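Local coordinates for protein acetylene hydratase Ahy (Pelobacter acetylenicus, PDB 2E7Z) that catalyses the hydration of acetylene to acetaldehyde, using a tungsten-bis(molybdopterin guanine dinucleotide) cofactor and a [4Fe-4S] cluster, at residues I78-A83 with Y452-D457; D85-K90 with Q433-C438. All coordinates share one frame; numbering follows the deposited sequence. Where two conformers were deposited one is given.

Contact 1 of 2, residues I78-A83 with Y452-D457; sequences ISWDQA and YVLPGD. With MGD (2-amino-5,6-dimercapto-7-methyl-3,7,8a,9-tetrahydro-8-oxa-1,3,9,10-tetraaza-anthracen-4-one guanosine dinucleotide), chain E.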
loop_
_atom_site.group_PDB
_atom_site.type_symbol
_atom_site.label_atom_id
_atom_site.label_comp_id
_atom_site.label_asym_id
_atom_site.label_seq_id
_atom_site.Cartn_x
_atom_site.Cartn_y
_atom_site.Cartn_z
ATOM N N ILE A 78 23.017 12.345 19.470
ATOM C CA ILE A 78 22.482 13.403 20.339
ATOM C C ILE A 78 21.300 12.873 21.137
ATOM O O ILE A 78 20.868 11.740 20.928
ATOM C CB ILE A 78 22.124 14.751 19.600
ATOM C CG1 ILE A 78 21.185 14.543 18.406
ATOM C CG2 ILE A 78 23.401 15.545 19.247
ATOM C CD1 ILE A 78 20.520 15.856 17.956
ATOM N N SER A 79 20.781 13.689 22.048
ATOM C CA SER A 79 19.632 13.303 22.870
ATOM C C SER A 79 18.351 13.515 22.093
ATOM O O SER A 79 18.324 14.323 21.176
ATOM C CB SER A 79 19.578 14.166 24.142
ATOM O OG SER A 79 19.386 15.545 23.837
ATOM N N TRP A 80 17.288 12.807 22.473
ATOM C CA TRP A 80 15.945 13.135 21.945
ATOM C C TRP A 80 15.584 14.607 22.197
ATOM O O TRP A 80 15.074 15.300 21.324
ATOM C CB TRP A 80 14.889 12.232 22.573
ATOM C CG TRP A 80 14.692 10.947 21.843
ATOM C CD1 TRP A 80 15.303 9.748 22.106
ATOM C CD2 TRP A 80 13.863 10.739 20.686
ATOM N NE1 TRP A 80 14.872 8.789 21.184
ATOM C CE2 TRP A 80 13.990 9.381 20.311
ATOM C CE3 TRP A 80 13.015 11.564 19.950
ATOM C CZ2 TRP A 80 13.283 8.827 19.246
ATOM C CZ3 TRP A 80 12.305 11.006 18.869
ATOM C CH2 TRP A 80 12.445 9.662 18.534
ATOM N N ASP A 81 15.881 15.086 23.411
ATOM C CA ASP A 81 15.522 16.441 23.779
ATOM C C ASP A 81 16.188 17.471 22.852
ATOM O O ASP A 81 15.534 18.406 22.365
ATOM C CB ASP A 81 15.928 16.688 25.252
ATOM C CG ASP A 81 15.449 18.029 25.793
ATOM O OD1 ASP A 81 14.234 18.295 25.705
ATOM O OD2 ASP A 81 16.284 18.806 26.337
ATOM N N GLN A 82 17.493 17.294 22.609
ATOM C CA GLN A 82 18.212 18.219 21.752
ATOM C C GLN A 82 17.777 18.084 20.288
ATOM O O GLN A 82 17.602 19.088 19.586
ATOM C CB GLN A 82 19.716 18.039 21.880
ATOM C CG GLN A 82 20.502 19.103 21.127
ATOM C CD GLN A 82 20.335 20.518 21.710
ATOM O OE1 GLN A 82 20.011 20.699 22.893
ATOM N NE2 GLN A 82 20.583 21.524 20.879
ATOM N N ALA A 83 17.584 16.841 19.837
ATOM C CA ALA A 83 17.112 16.622 18.469
ATOM C C ALA A 83 15.778 17.313 18.246
ATOM O O ALA A 83 15.617 18.015 17.275
ATOM C CB ALA A 83 16.986 15.124 18.175
ATOM N N TYR A 452 18.474 14.482 10.706
ATOM C CA TYR A 452 18.288 13.759 11.969
ATOM C C TYR A 452 17.672 12.417 11.693
ATOM O O TYR A 452 16.660 12.344 10.941
ATOM C CB TYR A 452 17.357 14.521 12.952
ATOM C CG TYR A 452 17.855 15.908 13.279
ATOM C CD1 TYR A 452 17.515 16.994 12.472
ATOM C CD2 TYR A 452 18.714 16.117 14.370
ATOM C CE1 TYR A 452 17.984 18.262 12.718
ATOM C CE2 TYR A 452 19.238 17.378 14.631
ATOM C CZ TYR A 452 18.874 18.436 13.790
ATOM O OH TYR A 452 19.386 19.690 14.031
ATOM N N VAL A 453 18.257 11.378 12.297
ATOM C CA VAL A 453 17.687 10.047 12.224
ATOM C C VAL A 453 17.241 9.705 13.630
ATOM O O VAL A 453 18.029 9.801 14.581
ATOM C CB VAL A 453 18.688 9.036 11.673
ATOM C CG1 VAL A 453 18.069 7.611 11.618
ATOM C CG2 VAL A 453 19.151 9.462 10.275
ATOM N N LEU A 454 15.964 9.369 13.773
ATOM C CA LEU A 454 15.363 9.144 15.086
ATOM C C LEU A 454 14.983 7.697 15.224
ATOM O O LEU A 454 14.400 7.137 14.331
ATOM C CB LEU A 454 14.148 10.041 15.309
ATOM C CG LEU A 454 14.451 11.530 15.197
ATOM C CD1 LEU A 454 13.140 12.277 15.367
ATOM C CD2 LEU A 454 15.429 11.962 16.269
ATOM N N PRO A 455 15.386 7.055 16.338
ATOM C CA PRO A 455 15.131 5.627 16.482
ATOM C C PRO A 455 13.721 5.221 16.854
ATOM O O PRO A 455 13.196 5.617 17.901
ATOM C CB PRO A 455 16.082 5.231 17.617
ATOM C CG PRO A 455 16.147 6.461 18.477
ATOM C CD PRO A 455 16.137 7.615 17.482
ATOM N N GLY A 456 13.129 4.407 15.995
ATOM C CA GLY A 456 11.796 3.897 16.266
ATOM C C GLY A 456 11.766 2.590 17.036
ATOM O O GLY A 456 12.688 1.768 16.913
ATOM N N ASP A 457 10.752 2.395 17.868
ATOM C CA ASP A 457 10.523 1.101 18.483
ATOM C C ASP A 457 10.169 0.039 17.432
ATOM O O ASP A 457 9.973 0.335 16.256
ATOM C CB ASP A 457 9.511 1.168 19.645
ATOM C CG ASP A 457 8.108 1.568 19.223
ATOM O OD1 ASP A 457 7.853 1.726 18.029
ATOM O OD2 ASP A 457 7.280 1.685 20.154
HETATM P PB MGD E . 9.608 0.696 2.642
HETATM O O1B MGD E . 9.668 1.682 1.502
HETATM O O2B MGD E . 10.493 -0.496 2.640
HETATM O O3B MGD E . 8.123 0.122 2.840
HETATM O O3A MGD E . 6.058 0.947 1.671
HETATM P PA MGD E . 6.723 0.852 3.138
HETATM O O1A MGD E . 5.979 -0.097 4.029
HETATM O O2A MGD E . 6.938 2.272 3.568
HETATM O "O5'" MGD E . 9.880 1.557 3.977
HETATM C "C5'" MGD E . 9.492 1.026 5.233
HETATM C "C4'" MGD E . 10.484 1.563 6.245
HETATM O "O4'" MGD E . 9.943 1.298 7.549
HETATM C "C3'" MGD E . 11.820 0.827 6.246
HETATM O "O3'" MGD E . 12.876 1.784 6.054
HETATM C "C2'" MGD E . 11.928 0.117 7.611
HETATM O "O2'" MGD E . 13.247 0.038 8.189
HETATM C "C1'" MGD E . 11.027 0.980 8.452
HETATM N N9 MGD E . 10.369 0.325 9.593
HETATM C C8 MGD E . 9.852 -0.928 9.643
HETATM N N7 MGD E . 9.236 -1.144 10.817
HETATM C C5 MGD E . 9.295 0.018 11.504
HETATM C C6 MGD E . 8.848 0.504 12.799
HETATM O O6 MGD E . 8.210 -0.230 13.582
HETATM N N1 MGD E . 9.124 1.789 13.078
HETATM C C2 MGD E . 9.847 2.603 12.317
HETATM N N2 MGD E . 10.052 3.888 12.729
HETATM N N3 MGD E . 10.295 2.223 11.124
HETATM C C4 MGD E . 10.035 0.970 10.698
HETATM C C10 MGD E . 5.320 -0.182 1.201
HETATM C C11 MGD E . 4.517 0.290 0.008
HETATM O O11 MGD E . 5.474 0.589 -1.006
HETATM C C12 MGD E . 3.569 -0.795 -0.443
HETATM S S12 MGD E . 2.513 -1.480 0.715
HETATM C C13 MGD E . 3.514 -1.171 -1.731
HETATM S S13 MGD E . 2.551 -2.475 -2.254
HETATM C C14 MGD E . 4.304 -0.497 -2.810
HETATM N N15 MGD E . 5.369 -1.344 -3.323
HETATM C C16 MGD E . 6.182 -0.724 -4.226
HETATM C C17 MGD E . 6.845 -1.405 -5.346
HETATM O O17 MGD E . 6.676 -2.630 -5.535
HETATM N N18 MGD E . 7.624 -0.662 -6.158
HETATM C C19 MGD E . 7.821 0.670 -5.990
HETATM N N19 MGD E . 8.620 1.357 -6.833
HETATM N N20 MGD E . 7.265 1.342 -4.974
HETATM C C21 MGD E . 6.456 0.719 -4.107
HETATM N N22 MGD E . 5.886 1.415 -3.120
HETATM C C23 MGD E . 4.869 0.828 -2.273
#

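Contact 2 of 2, residues D85-K90 with Q433-C438; sequences DEIAEK and QDLVVC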
loop_
_atom_site.group_PDB
_atom_site.type_symbol
_atom_site.label_atom_id
_atom_site.label_comp_id
_atom_site.label_asym_id
_atom_site.label_seq_id
_atom_site.Cartn_x
_atom_site.Cartn_y
_atom_site.Cartn_z
ATOM N N ASP A 85 14.466 19.800 19.997
ATOM C CA ASP A 85 14.625 21.248 20.070
ATOM C C ASP A 85 15.097 21.800 18.723
ATOM O O ASP A 85 14.553 22.789 18.221
ATOM C CB ASP A 85 15.661 21.627 21.123
ATOM C CG ASP A 85 15.123 21.547 22.552
ATOM O OD1 ASP A 85 13.904 21.295 22.755
ATOM O OD2 ASP A 85 15.950 21.753 23.470
ATOM N N GLU A 86 16.093 21.138 18.134
ATOM C CA GLU A 86 16.661 21.620 16.875
ATOM C C GLU A 86 15.704 21.448 15.706
ATOM O O GLU A 86 15.599 22.320 14.855
ATOM C CB GLU A 86 17.997 20.934 16.584
ATOM C CG GLU A 86 19.061 21.353 17.606
ATOM C CD GLU A 86 20.436 20.739 17.365
ATOM O OE1 GLU A 86 20.648 20.106 16.308
ATOM O OE2 GLU A 86 21.325 20.876 18.247
ATOM N N ILE A 87 15.017 20.311 15.678
ATOM C CA ILE A 87 14.026 20.061 14.632
ATOM C C ILE A 87 12.940 21.140 14.681
ATOM O O ILE A 87 12.586 21.744 13.651
ATOM C CB ILE A 87 13.472 18.635 14.750
ATOM C CG1 ILE A 87 14.542 17.625 14.324
ATOM C CG2 ILE A 87 12.236 18.457 13.884
ATOM C CD1 ILE A 87 14.245 16.188 14.784
ATOM N N ALA A 88 12.429 21.439 15.890
ATOM C CA ALA A 88 11.378 22.444 16.038
ATOM C C ALA A 88 11.874 23.837 15.635
ATOM O O ALA A 88 11.186 24.582 14.924
ATOM C CB ALA A 88 10.848 22.458 17.473
ATOM N N GLU A 89 13.088 24.177 16.077
ATOM C CA GLU A 89 13.645 25.473 15.729
ATOM C C GLU A 89 13.764 25.640 14.206
ATOM O O GLU A 89 13.387 26.675 13.657
ATOM C CB GLU A 89 15.021 25.652 16.370
ATOM C CG GLU A 89 15.710 26.965 15.991
ATOM C CD GLU A 89 17.166 27.015 16.439
ATOM O OE1 GLU A 89 17.739 25.956 16.819
ATOM O OE2 GLU A 89 17.745 28.124 16.401
ATOM N N LYS A 90 14.296 24.614 13.537
ATOM C CA LYS A 90 14.463 24.688 12.090
ATOM C C LYS A 90 13.125 24.667 11.347
ATOM O O LYS A 90 12.935 25.406 10.385
ATOM C CB LYS A 90 15.369 23.565 11.587
ATOM C CG LYS A 90 15.660 23.656 10.096
ATOM C CD LYS A 90 17.068 23.185 9.719
ATOM C CE LYS A 90 17.598 24.006 8.546
ATOM N NZ LYS A 90 18.846 23.474 7.964
ATOM N N GLN A 433 15.977 19.972 0.194
ATOM C CA GLN A 433 15.349 20.235 1.497
ATOM C C GLN A 433 16.247 21.006 2.431
ATOM O O GLN A 433 17.458 20.858 2.384
ATOM C CB GLN A 433 14.911 18.921 2.174
ATOM C CG GLN A 433 13.873 18.123 1.391
ATOM C CD GLN A 433 12.686 19.013 1.050
ATOM O OE1 GLN A 433 11.853 19.277 1.902
ATOM N NE2 GLN A 433 12.625 19.500 -0.191
ATOM N N ASP A 434 15.620 21.837 3.266
ATOM C CA ASP A 434 16.331 22.508 4.361
ATOM C C ASP A 434 16.313 21.660 5.640
ATOM O O ASP A 434 17.209 21.781 6.469
ATOM C CB ASP A 434 15.689 23.869 4.636
ATOM C CG ASP A 434 15.925 24.855 3.531
ATOM O OD1 ASP A 434 16.959 24.752 2.837
ATOM O OD2 ASP A 434 15.078 25.745 3.372
ATOM N N LEU A 435 15.336 20.762 5.776
ATOM C CA LEU A 435 15.229 19.880 6.938
ATOM C C LEU A 435 14.655 18.550 6.527
ATOM O O LEU A 435 13.576 18.514 5.946
ATOM C CB LEU A 435 14.325 20.492 8.018
ATOM C CG LEU A 435 14.015 19.629 9.250
ATOM C CD1 LEU A 435 15.270 19.345 10.083
ATOM C CD2 LEU A 435 13.006 20.317 10.138
ATOM N N VAL A 436 15.365 17.467 6.841
ATOM C CA VAL A 436 14.855 16.110 6.625
ATOM C C VAL A 436 14.995 15.348 7.925
ATOM O O VAL A 436 16.084 15.337 8.541
ATOM C CB VAL A 436 15.604 15.382 5.494
ATOM C CG1 VAL A 436 15.192 13.906 5.342
ATOM C CG2 VAL A 436 15.463 16.156 4.201
ATOM N N VAL A 437 13.902 14.751 8.383
ATOM C CA VAL A 437 13.915 13.915 9.584
ATOM C C VAL A 437 13.456 12.524 9.192
ATOM O O VAL A 437 12.422 12.377 8.520
ATOM C CB VAL A 437 12.961 14.491 10.647
ATOM C CG1 VAL A 437 12.849 13.550 11.866
ATOM C CG2 VAL A 437 13.351 15.930 11.053
ATOM N N CYS A 438 14.214 11.500 9.563
ATOM C CA CYS A 438 13.878 10.118 9.250
ATOM C C CYS A 438 13.694 9.327 10.518
ATOM O O CYS A 438 14.657 9.218 11.283
ATOM C CB CYS A 438 14.910 9.497 8.304
ATOM S SG CYS A 438 14.514 7.804 7.843
#

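Contact 1 of 2, residues I78-A83 with Y452-D457
Trp80, in the first turn of helix 80-98, lays its indole against Leu454 and Pro455 at the end of strand 452-455. Its CB does not point straight at the strand, but the long side chain carries the six-membered ring there. NE1 passes 3.8 Å from Pro455 CG while donating its hydrogen to Glu487 O, which lies outside both segments. CE2 and then CZ2 run past Pro455 CD, CZ2 at 3.6 Å, and Pro455 O lies at the ring's edge, near its plane. CH2 rests 3.7 Å from Leu454 CB, and CZ3 touches Leu454 CD1 at 3.8 Å, whereas Leu454 CD2 sits over one face, near the ring margin. Replacing the indole by an alanine side chain would probably open a gap beside Leu454 and Pro455 and take from Glu487 O its indole donor. Leu454 CD2 continues to Ala83 CB (4.0 Å), whose small methyl lets the helix come close. In the conformer given, Ile78 CD1 reaches the edge of the Tyr452 ring, 3.9 Å from CE2. Ser79 N-caps the helix, OG accepting from Gln82 N. This is the helix-on-sheet packing of an alpha/beta domain; beyond the strand, Gly456 and Asp457 border the guanine of one of the tungsten cofactor's two molybdopterin guanine dinucleotides.

Contact 2 of 2, residues D85-K90 with Q433-C438
Lys90 NZ, in the conformer given, donates a hydrogen bond to the backbone O of Asp434, 2.8 Å away, tying helix 80-98 to the residue just before strand 435-440. The ammonium approaches at a C=O...N angle of 148°, somewhat tilted from the carbonyl plane. CG stands anti to the backbone N (chi1 -176°), and bends at chi2 and chi3 then bring the chain's end to this oxygen. Lysine suits the border position: its methylenes can pack on apolar neighbours while its charge stays near the surface. Thus CG lies 4.0 Å from Leu435 CB, the lysine chain and the leucine side chain lying side by side and heading opposite ways. The Asp434 carboxylate makes no salt bridge with this lysine, its OD1 being 5.6 Å from NZ. Deeper in, Ile87 and Val437 meet tip to tip, CD1 of Ile87 packing 3.8 Å from CG2 of Val437. Leu435 CD2 comes as near to the backbone O of Ile87. These branched aliphatic side chains fill the interface without polar groups to satisfy. Segment 85-90 runs against 435-438 at a marked slant, 143° between their N-to-C directions, with axes 9.8 Å apart. Ile87 also touches Leu454 of the neighbouring strand 452-455, and Leu498 of helix 491-501 packs against Ile87 and Ala88.

Overall arrangement
Both contacts seat helix 80-98 on one mixed sheet, contact 1 by its first turn on strand 452-455 and contact 2 further along on the adjacent, parallel strand 435-440. Backbone hydrogen bonds, among them probably Leu454 N to Cys438 O, join the strands, and the apolar layer is continuous: Tyr452 packs on Ile87, Leu454 on Val437. Each is mainly buried, yet they differ in chemistry. Contact 1 is purely apolar across its segments, aromatic rings packed with aliphatic side chains and a proline, and runs on to the cofactor pocket; contact 2 is aliphatic inside, with a lysine-to-carbonyl bond at its exposed margin. Tyr452 OH, probably hydrogen-bonded to Glu86 OE1, bridges from the strand of contact 1 to the helix beside contact 2.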